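Local coordinates for protein esterase (Thermotoga maritima, PDB 3DOH) that is a thermostable esterase of the alpha/beta-hydrolase fold, probably cleaving carboxylic esters, that carries an immunoglobulin-like domain ahead of its hydrolase domain, at residues A[23-29]-A[79-85]; A[39-45]-A[58-62]; A[31-37]-A[118-122]; A[19-23]-A[91-95]; A[14-20]-A[194-198]. All coordinates share one frame; numbering follows the deposited sequence.

Contact 1: A[23-29]-A[79-85]; sequences CAVVIEY and KYVVLEL
In the immunoglobulin-like domain, strands 23-29 and 80-85 pair antiparallel, Val25 and Ile27 forming hydrogen-bonded pairs with Leu83 and Val81. The bonds are short: Val25 N gives to Leu83 O at 2.9 Å, and Val81 N to Ile27 O at 2.8 Å. Valine, isoleucine and leucine suit the face of Val25 and Ile27, buried under Phe43 and Val45 of strand 43-48, where Ile27 CD1 meets Leu83 CD1 at 4.1 Å. Tyr29 folds back there: Ile27 CG2 lies 3.6 Å above one face of its ring, toward the rim, while Val81 CB sits at the edge and Gln114 takes the hydroxyl. The other face is apolar where Val26 CG2 touches Val82 CG2 at 3.7 Å, but also carries Glu28 and Tyr80. Glu28, its CG anti to the backbone N (chi1 179°), runs alongside Tyr80, carboxylate and ring planes 22° apart; Glu28 OE2 is 3.0 Å from Tyr80 OH and makes a long salt bridge to Lys79 NZ. With an alanine in place of Tyr80, Val26 CG1 and the Glu28 chain would probably lose the ring they lean on. Such antiparallel pairing, one face turned inward against strand 43-48, is what an immunoglobulin-like beta sandwich is built from.

Contact 2: A[39-45]-A[58-62]; sequences SPDQFSV and ITKVY
Val61 and Ile58 turn their side chains toward Phe43, Val45 and Pro40 across a beta hairpin of the immunoglobulin-like domain, made of strands 43-48 and 53-64. The two strands splay here, their short axes 8.9 Å apart and at 136°, and side chains fill the interval. Ile58 meets Val45 at about a right angle, its CD1 resting 3.8 Å from Val45 CG2. The same methyl is 4.0 Å from Phe43 CB, so one isoleucine end touches two alternate strand residues. Phe43 and Val61 also cross nearly perpendicularly, with CE2 of the ring 4.1 Å from Val61 CG1. Val61 and Pro40 instead slide past each other in opposite directions, the CG2 methyl of Val61 lying 3.5 Å from Pro40 N. That valine branch is anti to the carbonyl carbon, which turns it to the proline while CG1 goes to the ring. Proline suits the start of the 3-10 segment 40-42, rigid in its backbone and apolar in its ring, whose CD meets Val61 CG2 while CB lies against Ile58 O. Leu83 of strand 80-85 backs Phe43 and Val45. The turn is tied by its own polar groups: Ser39 OG donates to Asp41 OD2 at 2.8 Å, approaching from above the carboxylate plane.

Contact 3: A[31-37]-A[118-122]; sequences VEIDGQK and IFDVD
Ile118 holds CG1 between its backbone N and carbonyl carbon (chi1 53°), whereas Ile33 sets CG1 anti to the carbonyl carbon and runs on extended (chi2 -179°); these turns bring the two CD1 methyls together, 3.4 Å apart, with the side chains crossing at about a right angle. Isoleucine suits both places, being long enough to bridge two backbones that are only loosely joined, and Ile33 CG2 adds a contact of 3.6 Å to Phe119 O. Outside this apolar centre, Val121 leans on the backbone of 32-33: its CG1 lies 3.6 Å from Glu32 CB and equally near Ile33 N. The polar end of Glu32 is held separately, by Asn65. Lys37 brings its aliphatic part obliquely to the ring of Phe119, CD to CD2 at 3.5 Å, using methylenes for packing near the surface. Asp120 and Asp122 N form an Asx turn that shapes the loop, although the placing of Asp120 OD1 is doubtful. The contact sits at the end of the immunoglobulin-like domain remote from the hydrolase, joining the weakly bonded strand 32-34, which follows strand 19-29, to the loop between strands 110-114 and 129-139, with Leu38 against Ile33 and Val126 against Ile118.

Contact 4: A[19-23]-A[91-95]; sequences GEKVC and HSNTI
The carboxylate of Glu20 is met by the hydroxyl of Thr94 from above its plane, 38° out of it, with OG1 donating to OE1; the modelled distance, 2.5 Å, is shorter than usual and its exact value doubtful. The side chain of Asn93 runs alongside that of Lys21, pointing the same way; how its amide is turned is uncertain. Thr94 suits its place because its two branches do different work: OG1 serves the carboxylate, while CG2 packs at about a right angle on Val22, 4.1 Å from Val22 CG2. The backbones are joined at one point, around Lys21 and Asn93. Thr94 N gives a hydrogen bond to Glu20 O at 2.8 Å, coming in nearly in line with the C=O, and Val22 N gives a longer one to Ser92 O at 3.2 Å, tilted from the carbonyl plane. Glu20 O is gripped twice, since a water also donates to it at 2.6 Å and accepts from Ile95 N, tying the loop a residue further on. Lys21 stretches out along Ser92 and bends only at its end (chi4 -67°), which brings NZ within 3.3 Å of Ser92 OG as donor; that hydroxyl also bonds Asp89 O. Together these bonds pin the loop 91-95 to the start of strand 19-29 in the immunoglobulin-like domain. Glu20 gathers more partners: Arg105 forms a salt bridge to OE1, while Tyr191 and Thr13 bond OE2. A buried carboxylate with three hydroxyls and a guanidinium around it is likely to stay ionised, its charge repaid within the protein.

Contact 5: A[14-20]-A[194-198]; sequences KVFPEGE and VAGNR
Arg198 lays its guanidinium across the strand end at Val15 and Phe16, with Val15 O over one face, 2.8 Å from NE but at an angle too poor for a hydrogen bond. Phe16 CA lies over the centre of a guanidinium face. Lys14 CE comes in at the edge, in plane, 3.8 Å from NH2. Pro17 lies alongside, its CD 3.5 Å from NH1, and bends at chi2 (-139°) and chi3 (149°) let the arginine follow this surface. Next to it Val15 points toward 194-198, CG1 against Asn197 O and CG2 3.6 Å from Val194 O, a compact branched residue for a buried spot between carbonyls. Glu20 CB rests on Ala195 CB at 3.9 Å. Further out, a type I turn from Phe16 to Gly19 fixes the hairpin tip. At phi 115° a CB at its end would be jammed against the carbonyl O of Glu18 and would also run into Gly196 O, so glycine is called for; the bare CA approaches Ala195 O at 3.3 Å. A water donates to Pro17 O at 2.7 Å and accepts from Arg198 N, stitching turn to loop. With a leucine at Arg198, Glu347 of the second subunit would probably lose its salt-bridge mate at NH1 and the guanidinium cover over Val15 and Phe16 would go. Asn197 packs on Trp362, near but not touching a probable Ser-His-Asp triad. The contact joins the immunoglobulin-like and hydrolase domains by close packing of side chains against backbone carbonyls and one bridging water, without a clear direct hydrogen bond, and the arginine's charge is probably balanced across the subunit boundary.

Overall arrangement
Contacts 1 to 4 lie within the immunoglobulin-like domain, while contact 5 joins it to the hydrolase. Strand 19-29 runs through three of them: its far half is the buried, mostly apolar sheet pairing of contact 1, its start carries the polar, buried contact 4, and its first residues reach contact 5. Contact 2 continues the sheet of contact 1 on the next strands, by side-chain packing and partly buried. Contact 3, about 34 Å between centres from contact 5, closes the opposite end of the domain, where packing is looser and partly exposed. Buried polar bonding is richest in contact 4; contacts 1 and 2 rest more on apolar side chains, with a long salt bridge at one end of contact 1.

Contact 1: A[23-29]-A[79-85]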
# COMPACT_ATOMS: atom_id res chain seq x y z
N CYS A 23 22.24 13.06 13.94
CA CYS A 23 21.04 12.51 14.55
C CYS A 23 20.20 13.59 15.22
O CYS A 23 19.01 13.42 15.44
CB CYS A 23 21.39 11.41 15.56
SG CYS A 23 22.29 12.02 16.97
N ALA A 24 20.81 14.72 15.55
CA ALA A 24 19.98 15.77 16.10
C ALA A 24 20.51 17.16 15.78
O ALA A 24 21.66 17.31 15.38
CB ALA A 24 19.79 15.58 17.58
N VAL A 25 19.65 18.14 15.90
CA VAL A 25 20.02 19.52 15.78
C VAL A 25 19.52 20.16 17.07
O VAL A 25 18.35 20.00 17.43
CB VAL A 25 19.37 20.15 14.54
CG1 VAL A 25 19.32 21.64 14.67
CG2 VAL A 25 20.12 19.75 13.28
N VAL A 26 20.43 20.82 17.77
CA VAL A 26 20.09 21.54 19.00
C VAL A 26 20.21 23.06 18.83
O VAL A 26 21.27 23.59 18.45
CB VAL A 26 20.99 21.10 20.18
CG1 VAL A 26 20.81 22.00 21.37
CG2 VAL A 26 20.69 19.66 20.59
N ILE A 27 19.13 23.77 19.14
CA ILE A 27 19.12 25.23 19.02
C ILE A 27 19.16 25.83 20.41
O ILE A 27 18.37 25.46 21.25
CB ILE A 27 17.85 25.74 18.28
CG1 ILE A 27 17.61 24.94 16.97
CG2 ILE A 27 17.91 27.28 18.13
CD1 ILE A 27 16.21 24.93 16.43
N GLU A 28 20.12 26.73 20.66
CA GLU A 28 20.17 27.46 21.94
C GLU A 28 19.47 28.79 21.75
O GLU A 28 19.98 29.69 21.07
CB GLU A 28 21.60 27.68 22.47
CG GLU A 28 21.63 28.47 23.79
CD GLU A 28 22.98 28.46 24.53
OE1 GLU A 28 24.06 28.63 23.92
OE2 GLU A 28 22.95 28.29 25.77
N TYR A 29 18.29 28.90 22.36
CA TYR A 29 17.50 30.11 22.34
C TYR A 29 17.94 31.14 23.39
O TYR A 29 18.53 30.76 24.40
CB TYR A 29 16.03 29.72 22.53
CG TYR A 29 15.40 29.26 21.23
CD1 TYR A 29 14.94 30.19 20.29
CD2 TYR A 29 15.27 27.90 20.93
CE1 TYR A 29 14.35 29.77 19.09
CE2 TYR A 29 14.68 27.47 19.75
CZ TYR A 29 14.22 28.41 18.83
OH TYR A 29 13.65 28.00 17.63
N LYS A 79 16.66 26.54 27.60
CA LYS A 79 17.15 27.30 26.46
C LYS A 79 17.52 26.40 25.28
O LYS A 79 17.69 26.88 24.15
CB LYS A 79 18.30 28.24 26.87
CG LYS A 79 19.53 27.55 27.43
CD LYS A 79 20.03 28.22 28.72
CE LYS A 79 21.02 29.33 28.43
NZ LYS A 79 22.23 29.27 29.35
N TYR A 80 17.64 25.10 25.50
CA TYR A 80 17.99 24.24 24.39
C TYR A 80 16.78 23.54 23.81
O TYR A 80 15.98 22.92 24.53
CB TYR A 80 19.03 23.21 24.81
CG TYR A 80 20.32 23.80 25.25
CD1 TYR A 80 21.26 24.20 24.31
CD2 TYR A 80 20.62 23.97 26.60
CE1 TYR A 80 22.47 24.75 24.69
CE2 TYR A 80 21.84 24.54 27.00
CZ TYR A 80 22.76 24.92 26.02
OH TYR A 80 23.97 25.48 26.34
N VAL A 81 16.63 23.64 22.49
CA VAL A 81 15.61 22.90 21.80
C VAL A 81 16.28 21.84 20.91
O VAL A 81 17.14 22.15 20.05
CB VAL A 81 14.64 23.83 21.02
CG1 VAL A 81 13.82 23.07 19.97
CG2 VAL A 81 13.74 24.57 22.01
N VAL A 82 15.89 20.60 21.16
CA VAL A 82 16.36 19.45 20.46
C VAL A 82 15.37 19.03 19.39
O VAL A 82 14.19 18.83 19.65
CB VAL A 82 16.56 18.25 21.41
CG1 VAL A 82 16.87 16.93 20.60
CG2 VAL A 82 17.69 18.54 22.37
N LEU A 83 15.90 18.87 18.19
CA LEU A 83 15.15 18.35 17.07
C LEU A 83 15.81 17.05 16.74
O LEU A 83 16.94 17.04 16.27
CB LEU A 83 15.33 19.28 15.87
CG LEU A 83 14.93 20.75 15.99
CD1 LEU A 83 15.20 21.41 14.68
CD2 LEU A 83 13.46 20.89 16.38
N GLU A 84 15.15 15.93 16.99
CA GLU A 84 15.73 14.66 16.67
C GLU A 84 15.45 14.30 15.21
O GLU A 84 14.40 14.63 14.67
CB GLU A 84 15.25 13.62 17.69
CG GLU A 84 14.69 12.34 17.11
CD GLU A 84 15.07 11.12 17.92
OE1 GLU A 84 15.25 11.23 19.16
OE2 GLU A 84 15.22 10.04 17.28
N LEU A 85 16.38 13.65 14.55
CA LEU A 85 16.25 13.36 13.11
C LEU A 85 16.24 11.86 12.76
O LEU A 85 16.95 11.07 13.37
CB LEU A 85 17.36 14.07 12.33
CG LEU A 85 17.60 15.54 12.73
CD1 LEU A 85 18.86 16.00 12.06
CD2 LEU A 85 16.41 16.46 12.38

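Contact 2: A[39-45]-A[58-62]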
# COMPACT_ATOMS: atom_id res chain seq x y z
N SER A 39 6.38 21.08 18.57
CA SER A 39 5.97 19.97 17.74
C SER A 39 6.84 19.97 16.47
O SER A 39 7.22 21.03 16.02
CB SER A 39 4.47 20.11 17.42
OG SER A 39 4.08 19.41 16.25
N PRO A 40 7.18 18.80 15.92
CA PRO A 40 8.07 18.68 14.73
C PRO A 40 7.74 19.58 13.55
O PRO A 40 8.63 20.06 12.86
CB PRO A 40 7.93 17.20 14.34
CG PRO A 40 7.71 16.53 15.66
CD PRO A 40 6.79 17.46 16.41
N ASP A 41 6.47 19.84 13.31
CA ASP A 41 6.07 20.65 12.16
C ASP A 41 6.29 22.16 12.33
O ASP A 41 5.81 22.95 11.51
CB ASP A 41 4.63 20.34 11.74
CG ASP A 41 3.59 20.70 12.83
OD1 ASP A 41 2.40 20.60 12.48
OD2 ASP A 41 3.93 21.09 13.99
N GLN A 42 6.97 22.56 13.40
CA GLN A 42 7.26 23.98 13.61
C GLN A 42 8.69 24.30 13.14
O GLN A 42 9.14 25.44 13.19
CB GLN A 42 7.10 24.36 15.07
CG GLN A 42 5.74 24.10 15.72
CD GLN A 42 5.77 24.42 17.21
OE1 GLN A 42 6.64 23.94 17.93
NE2 GLN A 42 4.85 25.27 17.67
N PHE A 43 9.39 23.28 12.68
CA PHE A 43 10.78 23.46 12.33
C PHE A 43 11.09 22.78 11.02
O PHE A 43 10.29 22.00 10.52
CB PHE A 43 11.62 22.84 13.43
CG PHE A 43 11.45 23.47 14.77
CD1 PHE A 43 12.33 24.45 15.20
CD2 PHE A 43 10.43 23.06 15.62
CE1 PHE A 43 12.20 25.03 16.45
CE2 PHE A 43 10.28 23.63 16.88
CZ PHE A 43 11.17 24.61 17.29
N SER A 44 12.25 23.07 10.47
CA SER A 44 12.69 22.41 9.27
C SER A 44 14.17 22.13 9.39
O SER A 44 14.92 22.94 9.96
CB SER A 44 12.48 23.34 8.11
OG SER A 44 12.85 22.69 6.93
N VAL A 45 14.64 21.01 8.87
CA VAL A 45 16.07 20.76 8.88
C VAL A 45 16.52 20.27 7.49
O VAL A 45 15.87 19.43 6.91
CB VAL A 45 16.44 19.77 10.00
CG1 VAL A 45 17.90 19.38 9.94
CG2 VAL A 45 16.14 20.36 11.37
N ILE A 58 12.36 15.34 10.91
CA ILE A 58 12.34 15.59 12.36
C ILE A 58 11.34 14.65 13.07
O ILE A 58 10.16 14.76 12.87
CB ILE A 58 12.01 17.08 12.69
CG1 ILE A 58 13.01 18.01 12.00
CG2 ILE A 58 12.13 17.33 14.15
CD1 ILE A 58 12.45 19.38 11.58
N THR A 59 11.81 13.72 13.88
CA THR A 59 10.90 12.73 14.45
C THR A 59 10.28 13.08 15.83
O THR A 59 9.16 12.65 16.12
CB THR A 59 11.56 11.34 14.52
OG1 THR A 59 12.84 11.46 15.15
CG2 THR A 59 11.77 10.79 13.14
N LYS A 60 11.02 13.81 16.67
CA LYS A 60 10.46 14.37 17.92
C LYS A 60 11.10 15.74 18.19
O LYS A 60 12.26 15.93 17.83
CB LYS A 60 10.70 13.45 19.15
CG LYS A 60 10.85 11.91 18.92
CD LYS A 60 9.51 11.12 18.73
CE LYS A 60 9.56 9.72 19.39
NZ LYS A 60 10.95 9.07 19.46
N VAL A 61 10.37 16.68 18.80
CA VAL A 61 10.97 17.91 19.39
C VAL A 61 10.84 17.93 20.91
O VAL A 61 9.80 17.54 21.44
CB VAL A 61 10.33 19.23 18.87
CG1 VAL A 61 11.12 20.43 19.38
CG2 VAL A 61 10.30 19.28 17.38
N TYR A 62 11.87 18.41 21.60
CA TYR A 62 11.82 18.62 23.07
C TYR A 62 12.83 19.67 23.61
O TYR A 62 13.69 20.16 22.88
CB TYR A 62 11.92 17.28 23.84
CG TYR A 62 13.20 16.49 23.58
CD1 TYR A 62 13.26 15.52 22.57
CD2 TYR A 62 14.34 16.72 24.34
CE1 TYR A 62 14.43 14.81 22.31
CE2 TYR A 62 15.51 16.02 24.09
CZ TYR A 62 15.55 15.06 23.08
OH TYR A 62 16.73 14.39 22.84

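Contact 3: A[31-37]-A[118-122]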
# COMPACT_ATOMS: atom_id res chain seq x y z
N VAL A 31 16.08 32.92 25.52
CA VAL A 31 15.45 32.45 26.77
C VAL A 31 15.20 30.96 26.79
O VAL A 31 15.54 30.22 25.85
CB VAL A 31 14.09 33.08 27.07
CG1 VAL A 31 14.13 33.85 28.43
CG2 VAL A 31 13.58 33.90 25.87
N GLU A 32 14.60 30.52 27.89
CA GLU A 32 14.17 29.15 28.04
C GLU A 32 12.93 29.02 27.16
O GLU A 32 12.46 30.01 26.62
CB GLU A 32 13.85 28.81 29.51
CG GLU A 32 15.03 28.36 30.41
CD GLU A 32 14.58 27.47 31.61
OE1 GLU A 32 13.37 27.16 31.75
OE2 GLU A 32 15.44 27.08 32.43
N ILE A 33 12.44 27.79 27.02
CA ILE A 33 11.29 27.46 26.19
C ILE A 33 10.66 26.22 26.81
O ILE A 33 11.38 25.37 27.35
CB ILE A 33 11.74 27.13 24.76
CG1 ILE A 33 12.33 28.38 24.12
CG2 ILE A 33 10.59 26.57 23.92
CD1 ILE A 33 12.77 28.18 22.73
N ASP A 34 9.33 26.12 26.72
CA ASP A 34 8.59 24.90 27.09
C ASP A 34 8.40 24.01 25.87
O ASP A 34 7.75 24.39 24.88
CB ASP A 34 7.21 25.26 27.64
CG ASP A 34 6.56 26.35 26.83
OD1 ASP A 34 7.24 27.38 26.59
OD2 ASP A 34 5.39 26.16 26.39
N GLY A 35 8.97 22.82 25.96
CA GLY A 35 8.87 21.81 24.91
C GLY A 35 7.53 21.12 24.89
O GLY A 35 7.15 20.56 23.88
N GLN A 36 6.82 21.14 26.01
CA GLN A 36 5.49 20.57 26.10
C GLN A 36 4.69 21.09 24.92
O GLN A 36 3.95 20.34 24.29
CB GLN A 36 4.90 20.94 27.47
CG GLN A 36 3.37 20.97 27.62
CD GLN A 36 2.92 22.03 28.65
OE1 GLN A 36 3.44 22.10 29.78
NE2 GLN A 36 1.96 22.89 28.25
N LYS A 37 4.88 22.37 24.58
CA LYS A 37 4.15 23.03 23.49
C LYS A 37 4.79 22.98 22.07
O LYS A 37 4.19 23.46 21.10
CB LYS A 37 3.76 24.47 23.89
CG LYS A 37 2.28 24.64 24.32
CD LYS A 37 1.78 26.10 24.18
CE LYS A 37 0.29 26.21 23.70
NZ LYS A 37 -0.75 26.39 24.79
N ILE A 118 7.01 30.65 18.36
CA ILE A 118 6.89 29.65 19.43
C ILE A 118 6.78 30.29 20.81
O ILE A 118 7.24 31.43 21.04
CB ILE A 118 8.05 28.63 19.47
CG1 ILE A 118 9.39 29.37 19.51
CG2 ILE A 118 7.94 27.64 18.32
CD1 ILE A 118 10.52 28.63 20.27
N PHE A 119 6.16 29.55 21.72
CA PHE A 119 5.89 30.08 23.05
C PHE A 119 7.16 29.97 23.89
O PHE A 119 7.84 28.93 23.85
CB PHE A 119 4.68 29.38 23.69
CG PHE A 119 3.34 29.81 23.11
CD1 PHE A 119 2.81 31.09 23.39
CD2 PHE A 119 2.60 28.94 22.28
CE1 PHE A 119 1.57 31.50 22.85
CE2 PHE A 119 1.35 29.34 21.73
CZ PHE A 119 0.84 30.62 22.02
N ASP A 120 7.52 31.03 24.62
CA ASP A 120 8.58 30.89 25.65
C ASP A 120 8.06 31.01 27.11
O ASP A 120 6.87 31.33 27.35
CB ASP A 120 9.79 31.80 25.36
CG ASP A 120 9.76 33.09 26.13
OD1 ASP A 120 8.70 33.41 26.70
OD2 ASP A 120 10.80 33.80 26.17
N VAL A 121 8.96 30.77 28.06
CA VAL A 121 8.60 30.69 29.48
C VAL A 121 8.21 32.04 30.10
O VAL A 121 7.53 32.09 31.13
CB VAL A 121 9.71 30.02 30.35
CG1 VAL A 121 10.23 28.75 29.66
CG2 VAL A 121 10.87 30.99 30.66
N ASP A 122 8.46 33.12 29.35
CA ASP A 122 8.58 34.47 29.91
C ASP A 122 7.39 35.45 29.76
O ASP A 122 7.28 36.39 30.55
CB ASP A 122 9.87 35.14 29.44
CG ASP A 122 9.64 36.21 28.40
OD1 ASP A 122 10.35 37.23 28.43
OD2 ASP A 122 8.73 36.04 27.56

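Contact 4: A[19-23]-A[91-95]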
# COMPACT_ATOMS: atom_id res chain seq x y z
N GLY A 19 28.22 3.82 10.55
CA GLY A 19 29.00 5.04 10.57
C GLY A 19 28.30 6.24 11.17
O GLY A 19 27.16 6.14 11.67
N GLU A 20 28.99 7.37 11.12
CA GLU A 20 28.57 8.57 11.84
C GLU A 20 27.49 9.32 11.07
O GLU A 20 27.64 9.59 9.88
CB GLU A 20 29.77 9.48 12.11
CG GLU A 20 29.40 10.82 12.72
CD GLU A 20 30.44 11.89 12.45
OE1 GLU A 20 31.06 11.86 11.36
OE2 GLU A 20 30.63 12.77 13.32
N LYS A 21 26.42 9.66 11.77
CA LYS A 21 25.28 10.31 11.18
C LYS A 21 24.96 11.51 12.04
O LYS A 21 25.20 11.50 13.25
CB LYS A 21 24.04 9.43 11.17
CG LYS A 21 24.05 8.04 10.48
CD LYS A 21 22.61 7.47 10.55
CE LYS A 21 22.46 6.17 9.83
NZ LYS A 21 22.62 6.34 8.37
N VAL A 22 24.40 12.53 11.41
CA VAL A 22 23.80 13.63 12.15
C VAL A 22 22.41 13.16 12.62
O VAL A 22 21.51 12.94 11.79
CB VAL A 22 23.62 14.89 11.27
CG1 VAL A 22 23.21 16.04 12.13
CG2 VAL A 22 24.87 15.24 10.54
N CYS A 23 22.24 13.06 13.94
CA CYS A 23 21.04 12.51 14.55
C CYS A 23 20.20 13.59 15.22
O CYS A 23 19.01 13.42 15.44
CB CYS A 23 21.39 11.41 15.56
SG CYS A 23 22.29 12.02 16.97
N HIS A 91 20.15 11.20 3.39
CA HIS A 91 21.29 12.07 3.63
C HIS A 91 21.50 12.24 5.13
O HIS A 91 21.45 13.35 5.64
CB HIS A 91 21.08 13.43 2.97
CG HIS A 91 21.23 13.41 1.48
ND1 HIS A 91 20.18 13.67 0.63
CD2 HIS A 91 22.31 13.16 0.70
CE1 HIS A 91 20.61 13.58 -0.62
NE2 HIS A 91 21.89 13.27 -0.61
N SER A 92 21.73 11.13 5.83
CA SER A 92 22.13 11.25 7.21
C SER A 92 23.64 11.01 7.48
O SER A 92 24.25 11.73 8.28
CB SER A 92 21.24 10.40 8.11
OG SER A 92 21.06 9.10 7.62
N ASN A 93 24.24 10.04 6.78
CA ASN A 93 25.67 9.72 6.88
C ASN A 93 26.57 10.91 6.66
O ASN A 93 26.29 11.75 5.82
CB ASN A 93 26.03 8.63 5.89
CG ASN A 93 25.44 7.28 6.29
OD1 ASN A 93 25.91 6.62 7.23
ND2 ASN A 93 24.39 6.85 5.59
N THR A 94 27.67 10.99 7.40
CA THR A 94 28.63 12.08 7.17
C THR A 94 29.71 11.68 6.16
O THR A 94 30.43 12.54 5.61
CB THR A 94 29.25 12.60 8.49
OG1 THR A 94 29.90 11.53 9.16
CG2 THR A 94 28.18 13.17 9.39
N ILE A 95 29.80 10.39 5.89
CA ILE A 95 30.92 9.88 5.14
C ILE A 95 30.45 9.37 3.80
O ILE A 95 29.69 8.41 3.73
CB ILE A 95 31.65 8.74 5.91
CG1 ILE A 95 32.15 9.26 7.27
CG2 ILE A 95 32.78 8.11 5.03
CD1 ILE A 95 32.75 8.20 8.19
O HOH W 1 28.70 8.35 7.84

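Contact 5: A[14-20]-A[194-198]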
# COMPACT_ATOMS: atom_id res chain seq x y z
N LYS A 14 26.51 11.18 15.85
CA LYS A 14 26.67 10.05 16.71
C LYS A 14 27.14 8.90 15.82
O LYS A 14 26.74 8.83 14.63
CB LYS A 14 25.32 9.75 17.33
CG LYS A 14 25.30 8.67 18.36
CD LYS A 14 23.94 8.02 18.33
CE LYS A 14 23.57 7.45 19.67
NZ LYS A 14 23.15 8.53 20.60
N VAL A 15 27.97 8.00 16.33
CA VAL A 15 28.44 6.93 15.46
C VAL A 15 27.47 5.74 15.53
O VAL A 15 27.34 5.08 16.60
CB VAL A 15 29.92 6.50 15.73
CG1 VAL A 15 30.39 5.45 14.73
CG2 VAL A 15 30.86 7.72 15.72
N PHE A 16 26.80 5.47 14.40
CA PHE A 16 25.86 4.36 14.30
C PHE A 16 26.54 3.15 13.64
O PHE A 16 27.61 3.30 13.00
CB PHE A 16 24.61 4.77 13.52
CG PHE A 16 23.75 5.76 14.23
CD1 PHE A 16 23.91 7.13 14.00
CD2 PHE A 16 22.80 5.33 15.17
CE1 PHE A 16 23.12 8.07 14.69
CE2 PHE A 16 22.02 6.24 15.86
CZ PHE A 16 22.15 7.60 15.62
N PRO A 17 25.94 1.95 13.76
CA PRO A 17 26.68 0.80 13.24
C PRO A 17 27.24 0.99 11.82
O PRO A 17 28.33 0.48 11.52
CB PRO A 17 25.67 -0.34 13.35
CG PRO A 17 24.84 0.05 14.57
CD PRO A 17 24.64 1.53 14.35
N GLU A 18 26.54 1.72 10.95
CA GLU A 18 27.04 1.91 9.57
C GLU A 18 27.82 3.24 9.41
O GLU A 18 28.05 3.70 8.29
CB GLU A 18 25.90 1.82 8.56
CG GLU A 18 24.82 0.76 8.92
CD GLU A 18 23.51 1.38 9.48
OE1 GLU A 18 23.37 1.51 10.76
OE2 GLU A 18 22.63 1.72 8.63
N GLY A 19 28.22 3.82 10.55
CA GLY A 19 29.00 5.04 10.57
C GLY A 19 28.30 6.24 11.17
O GLY A 19 27.16 6.14 11.67
N GLU A 20 28.99 7.37 11.12
CA GLU A 20 28.57 8.57 11.84
C GLU A 20 27.49 9.32 11.07
O GLU A 20 27.64 9.59 9.88
CB GLU A 20 29.77 9.48 12.11
CG GLU A 20 29.40 10.82 12.72
CD GLU A 20 30.44 11.89 12.45
OE1 GLU A 20 31.06 11.86 11.36
OE2 GLU A 20 30.63 12.77 13.32
N VAL A 194 37.45 6.58 13.51
CA VAL A 194 36.70 6.59 14.72
C VAL A 194 35.22 6.86 14.36
O VAL A 194 34.34 6.75 15.20
CB VAL A 194 37.39 7.63 15.69
CG1 VAL A 194 36.51 8.80 16.07
CG2 VAL A 194 38.02 6.94 16.90
N ALA A 195 34.94 7.17 13.10
CA ALA A 195 33.61 7.56 12.73
C ALA A 195 32.98 6.62 11.70
O ALA A 195 31.76 6.57 11.54
CB ALA A 195 33.63 8.95 12.21
N GLY A 196 33.82 5.87 11.01
CA GLY A 196 33.33 5.01 9.93
C GLY A 196 32.46 3.86 10.40
O GLY A 196 31.60 3.42 9.65
N ASN A 197 32.65 3.40 11.64
CA ASN A 197 31.84 2.32 12.26
C ASN A 197 32.00 2.36 13.80
O ASN A 197 32.66 3.25 14.31
CB ASN A 197 32.25 0.97 11.68
CG ASN A 197 33.75 0.81 11.65
OD1 ASN A 197 34.34 0.51 10.59
ND2 ASN A 197 34.39 1.01 12.81
N ARG A 198 31.41 1.41 14.53
CA ARG A 198 31.36 1.50 15.98
C ARG A 198 32.61 0.83 16.58
O ARG A 198 32.69 0.55 17.78
CB ARG A 198 30.06 0.87 16.53
CG ARG A 198 28.77 1.77 16.53
CD ARG A 198 27.93 1.60 17.85
NE ARG A 198 27.21 2.84 18.23
CZ ARG A 198 25.86 3.03 18.18
NH1 ARG A 198 25.02 2.06 17.77
NH2 ARG A 198 25.33 4.22 18.54
O HOH W 2 29.94 -0.76 13.30